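Local atomic coordinates of beta-fructofuranosidase (Arthrobacter, PDB entry 3WPU), a protein that belongs, as a beta-fructofuranosidase, to the levansucrase/invertase family of carbohydrate-active enzymes, which are built on a five-bladed beta-propeller. Residues Gly92-Phe97 with Phe119-Gly124; Ala85-Val90 with Ser422-Pro427. All coordinates share one frame; numbering follows the deposited sequence.

Interaction 1: residues Gly92-Phe97 with Phe119-Gly124; sequences GWEIIF and FYRPAG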
# COMPACT_ATOMS: atom_id res chain seq x y z
N GLY A 92 -22.55 3.08 10.31
CA GLY A 92 -22.00 3.12 11.64
C GLY A 92 -20.81 2.24 11.88
O GLY A 92 -20.34 2.15 13.01
N TRP A 93 -20.30 1.59 10.84
CA TRP A 93 -19.18 0.63 11.00
C TRP A 93 -18.00 0.95 10.09
O TRP A 93 -18.17 1.04 8.86
CB TRP A 93 -19.64 -0.79 10.68
CG TRP A 93 -20.72 -1.29 11.56
CD1 TRP A 93 -22.05 -1.26 11.31
CD2 TRP A 93 -20.55 -1.94 12.82
NE1 TRP A 93 -22.74 -1.83 12.35
CE2 TRP A 93 -21.84 -2.26 13.29
CE3 TRP A 93 -19.45 -2.25 13.62
CZ2 TRP A 93 -22.05 -2.89 14.51
CZ3 TRP A 93 -19.66 -2.88 14.83
CH2 TRP A 93 -20.94 -3.20 15.27
N GLU A 94 -16.82 1.09 10.67
CA GLU A 94 -15.57 1.16 9.88
C GLU A 94 -15.31 -0.28 9.44
O GLU A 94 -15.51 -1.21 10.23
CB GLU A 94 -14.39 1.69 10.69
CG GLU A 94 -14.52 3.15 11.06
CD GLU A 94 -13.34 3.72 11.80
OE1 GLU A 94 -12.52 2.96 12.38
OE2 GLU A 94 -13.24 4.97 11.83
N ILE A 95 -14.85 -0.45 8.19
CA ILE A 95 -14.63 -1.74 7.56
C ILE A 95 -13.27 -1.70 6.87
O ILE A 95 -12.96 -0.78 6.11
CB ILE A 95 -15.71 -2.06 6.50
CG1 ILE A 95 -17.09 -2.22 7.14
CG2 ILE A 95 -15.33 -3.30 5.69
CD1 ILE A 95 -18.23 -2.12 6.16
N ILE A 96 -12.45 -2.71 7.16
CA ILE A 96 -11.15 -2.88 6.48
C ILE A 96 -11.04 -4.27 5.90
O ILE A 96 -11.70 -5.22 6.36
CB ILE A 96 -9.97 -2.58 7.40
CG1 ILE A 96 -9.97 -3.55 8.59
CG2 ILE A 96 -9.99 -1.11 7.82
CD1 ILE A 96 -8.78 -3.43 9.52
N PHE A 97 -10.20 -4.36 4.88
CA PHE A 97 -9.82 -5.63 4.24
C PHE A 97 -8.37 -5.90 4.52
O PHE A 97 -7.56 -4.97 4.51
CB PHE A 97 -10.03 -5.54 2.73
CG PHE A 97 -11.48 -5.49 2.33
CD1 PHE A 97 -12.20 -6.66 2.18
CD2 PHE A 97 -12.09 -4.29 2.08
CE1 PHE A 97 -13.53 -6.64 1.80
CE2 PHE A 97 -13.42 -4.26 1.68
CZ PHE A 97 -14.14 -5.42 1.54
N PHE A 119 -12.33 -6.93 8.65
CA PHE A 119 -12.56 -6.59 10.05
C PHE A 119 -13.52 -5.42 10.07
O PHE A 119 -13.63 -4.68 9.08
CB PHE A 119 -11.27 -6.18 10.76
CG PHE A 119 -10.23 -7.28 10.94
CD1 PHE A 119 -10.13 -7.94 12.15
CD2 PHE A 119 -9.33 -7.58 9.93
CE1 PHE A 119 -9.16 -8.91 12.35
CE2 PHE A 119 -8.35 -8.55 10.13
CZ PHE A 119 -8.28 -9.23 11.33
N TYR A 120 -14.21 -5.23 11.19
CA TYR A 120 -15.08 -4.07 11.39
C TYR A 120 -15.08 -3.62 12.84
O TYR A 120 -14.74 -4.39 13.77
CB TYR A 120 -16.48 -4.36 10.89
CG TYR A 120 -17.15 -5.54 11.55
CD1 TYR A 120 -17.92 -5.37 12.70
CD2 TYR A 120 -17.06 -6.82 11.00
CE1 TYR A 120 -18.55 -6.45 13.30
CE2 TYR A 120 -17.67 -7.90 11.60
CZ TYR A 120 -18.42 -7.71 12.72
OH TYR A 120 -19.04 -8.81 13.30
N ARG A 121 -15.42 -2.35 13.04
CA ARG A 121 -15.54 -1.79 14.38
C ARG A 121 -16.44 -0.57 14.32
O ARG A 121 -16.63 0.00 13.25
CB ARG A 121 -14.17 -1.42 14.96
CG ARG A 121 -13.52 -0.20 14.32
CD ARG A 121 -12.12 0.07 14.87
NE ARG A 121 -11.54 1.24 14.21
CZ ARG A 121 -10.34 1.75 14.48
NH1 ARG A 121 -9.57 1.21 15.41
NH2 ARG A 121 -9.90 2.78 13.78
N PRO A 122 -17.00 -0.17 15.46
CA PRO A 122 -17.87 1.01 15.47
C PRO A 122 -17.14 2.27 14.99
O PRO A 122 -16.00 2.54 15.36
CB PRO A 122 -18.25 1.15 16.94
CG PRO A 122 -18.10 -0.23 17.50
CD PRO A 122 -16.88 -0.77 16.80
N ALA A 123 -17.83 3.04 14.16
CA ALA A 123 -17.33 4.31 13.69
C ALA A 123 -17.39 5.39 14.80
O ALA A 123 -18.16 5.28 15.76
CB ALA A 123 -18.15 4.76 12.48
N GLY A 124 -16.56 6.41 14.66
CA GLY A 124 -16.67 7.64 15.45
C GLY A 124 -16.17 7.62 16.88
O GLY A 124 -16.57 8.48 17.68
O HOH W 1 -15.30 6.79 12.16
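Glu-94 and Arg-121 face each other as a hydrogen-bonded antiparallel pair and join their side chains in a salt bridge. One carboxylate oxygen, Glu-94 OE1, accepts from both Arg-121 NE at 2.7 Å and Arg-121 NH2 at 3.0 Å. It lies in the guanidinium plane, at the edge of the group. The carboxylate itself is turned 36° from that plane. Arg-121 CG sits between its backbone N and carbonyl carbon (chi1 72°), and the chain then runs straight to NE, which brings the guanidinium edge up to Glu-94. Trp-93 and Tyr-120 lie side by side. The edge of the Tyr-120 ring is turned toward the face of the six-membered ring of Trp-93 in an offset T-shaped stack, with planes at 87° and Trp-93 CE3 3.6 Å from Tyr-120 CD1. Ile-96 CG1 meets Phe-119 CB at 3.6 Å beside the salt bridge pair, on the same face of the sheet.

These contacts sit on two adjacent antiparallel strands, 93-102 and 115-122, in a mixed sheet of the propeller fold. Paired backbone bonds link Glu-94 with Arg-121 and Ile-96 with Phe-119. Past the strand end, Ala-123 N donates to Gly-92 O at 2.9 Å.

Farther out, a water bridges Glu-94 OE2 and Gly-124 N, and Ala-486 N also donates to OE2. Asp-483 forms a second salt bridge with Arg-121 NH2. Gly-134 O accepts from Arg-121 NH1.

Interaction 2: residues Ala85-Val90 with Ser422-Pro427; sequences ANQYSV and SHYVMP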
# COMPACT_ATOMS: atom_id res chain seq x y z
N ALA A 85 -9.83 8.74 -2.39
CA ALA A 85 -9.16 7.97 -1.30
C ALA A 85 -9.62 8.35 0.11
O ALA A 85 -9.01 7.96 1.12
CB ALA A 85 -7.63 8.03 -1.45
N ASN A 86 -10.77 9.03 0.22
CA ASN A 86 -11.41 9.17 1.51
C ASN A 86 -11.77 7.78 2.01
O ASN A 86 -12.02 6.88 1.19
CB ASN A 86 -12.69 9.98 1.40
CG ASN A 86 -12.43 11.41 1.04
OD1 ASN A 86 -11.63 12.07 1.68
ND2 ASN A 86 -13.10 11.90 -0.02
N GLN A 87 -11.73 7.61 3.33
CA GLN A 87 -11.95 6.34 3.98
C GLN A 87 -13.32 6.30 4.66
O GLN A 87 -13.72 7.26 5.33
CB GLN A 87 -10.81 6.05 4.96
CG GLN A 87 -9.47 6.08 4.23
CD GLN A 87 -8.24 5.74 5.04
OE1 GLN A 87 -7.14 5.61 4.46
NE2 GLN A 87 -8.39 5.56 6.33
N TYR A 88 -14.02 5.17 4.48
CA TYR A 88 -15.43 5.07 4.82
C TYR A 88 -15.85 4.11 5.93
O TYR A 88 -15.33 3.00 6.07
CB TYR A 88 -16.21 4.68 3.58
CG TYR A 88 -16.43 5.82 2.64
CD1 TYR A 88 -15.40 6.29 1.84
CD2 TYR A 88 -17.67 6.44 2.55
CE1 TYR A 88 -15.58 7.34 0.98
CE2 TYR A 88 -17.87 7.51 1.69
CZ TYR A 88 -16.82 7.97 0.92
OH TYR A 88 -16.98 9.01 0.04
N SER A 89 -16.85 4.56 6.69
CA SER A 89 -17.70 3.69 7.49
C SER A 89 -18.99 3.52 6.70
O SER A 89 -19.33 4.38 5.88
CB SER A 89 -17.96 4.30 8.87
OG SER A 89 -18.72 5.49 8.76
N VAL A 90 -19.70 2.42 6.95
CA VAL A 90 -21.02 2.16 6.34
C VAL A 90 -22.01 1.86 7.46
O VAL A 90 -21.80 0.97 8.29
CB VAL A 90 -21.00 0.99 5.32
CG1 VAL A 90 -22.37 0.84 4.66
CG2 VAL A 90 -19.93 1.21 4.25
N SER A 422 4.34 -2.93 4.29
CA SER A 422 3.11 -2.71 3.53
C SER A 422 2.35 -1.48 4.00
O SER A 422 1.10 -1.46 4.10
CB SER A 422 2.24 -3.96 3.53
OG SER A 422 2.96 -5.01 2.89
N HIS A 423 3.10 -0.41 4.24
CA HIS A 423 2.54 0.82 4.73
C HIS A 423 1.52 1.36 3.72
O HIS A 423 1.59 1.09 2.50
CB HIS A 423 3.61 1.89 4.84
CG HIS A 423 4.76 1.54 5.73
ND1 HIS A 423 5.60 0.47 5.49
CD2 HIS A 423 5.25 2.17 6.81
CE1 HIS A 423 6.55 0.46 6.41
NE2 HIS A 423 6.36 1.48 7.22
N TYR A 424 0.58 2.13 4.24
CA TYR A 424 -0.45 2.74 3.42
C TYR A 424 -0.72 4.12 3.98
O TYR A 424 -1.00 4.27 5.17
CB TYR A 424 -1.71 1.86 3.46
CG TYR A 424 -2.84 2.46 2.66
CD1 TYR A 424 -2.92 2.30 1.29
CD2 TYR A 424 -3.80 3.22 3.30
CE1 TYR A 424 -3.92 2.90 0.55
CE2 TYR A 424 -4.83 3.81 2.57
CZ TYR A 424 -4.90 3.64 1.22
OH TYR A 424 -5.92 4.21 0.45
N VAL A 425 -0.63 5.13 3.10
CA VAL A 425 -0.80 6.53 3.50
C VAL A 425 -2.28 6.93 3.36
O VAL A 425 -2.87 6.81 2.29
CB VAL A 425 0.08 7.47 2.64
CG1 VAL A 425 0.03 8.88 3.21
CG2 VAL A 425 1.52 6.95 2.59
N MET A 426 -2.83 7.40 4.48
CA MET A 426 -4.23 7.72 4.65
C MET A 426 -4.38 9.23 4.66
O MET A 426 -3.40 9.97 4.79
CB MET A 426 -4.71 7.14 5.98
CG MET A 426 -4.45 5.66 6.07
SD MET A 426 -5.17 4.79 7.48
CE MET A 426 -4.23 5.52 8.83
N PRO A 427 -5.63 9.70 4.58
CA PRO A 427 -5.84 11.14 4.60
C PRO A 427 -5.21 11.82 5.82
O PRO A 427 -5.17 11.25 6.94
CB PRO A 427 -7.37 11.25 4.60
CG PRO A 427 -7.81 10.03 3.86
CD PRO A 427 -6.89 8.96 4.41
O HOH W 2 -7.10 6.24 1.78
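Gln-87 reaches from the segment 85-90 to Tyr-424, Met-426 and Pro-427. The contact joins two sheets of the beta-propeller fold: strand 88-90 belongs to the large mixed sheet, and strand 423-425 is an outermost strand of a four-stranded antiparallel one. The two segments do not pair as strands. Side chains, the main-chain oxygen of Ala-85 and one water make the connection.

The direct polar contact is slight. Gln-87 NE2 donates a weak hydrogen bond to Met-426 SD at 3.5 Å, with an N-H...S angle of 158°. The same nitrogen also donates to the backbone oxygen of Pro-485, so the sulfur is its lesser partner. The two side chains cross at about a right angle.

Van der Waals contacts gather round the amide. Gln-87 OE1 lies 3.1 Å from Met-426 CG and 3.4 Å from Pro-427 CD. It also meets the edge of the Tyr-424 ring, in the ring plane, with CE2 3.5 Å away. Gln-87 is extended beyond CG (chi2 -177°), which carries the amide across to these groups. The Pro-427 ring also packs by its CG against Ala-85 O. Pro-79, on strand 72-81, touches both Gln-87 and Tyr-424.

The third kind of contact is a water bridge with three arms. The water donates to both Gln-87 OE1 and Ala-85 O, and it accepts from the hydroxyl of Tyr-424, whose OH lies 2.7 Å from the water oxygen.

From the N terminus the chain passes first through 85-90 and, after a single intervening residue, enters 92-97. The partner of 85-90, 422-427, comes more than 330 residues on. Interaction 1 closes first, when the chain returns at 119-124 after 21 intervening residues. This short loop lies wholly within the long one closed by interaction 2. Strands 88-90 and 93-102 are antiparallel neighbours in one sheet, and interaction 1 adds strand 115-122 to that group. Interaction 2 ties the group to the sheet of strand 423-425. The two contacts touch where Ser-89 CB packs against Ala-123 CB at 3.6 Å.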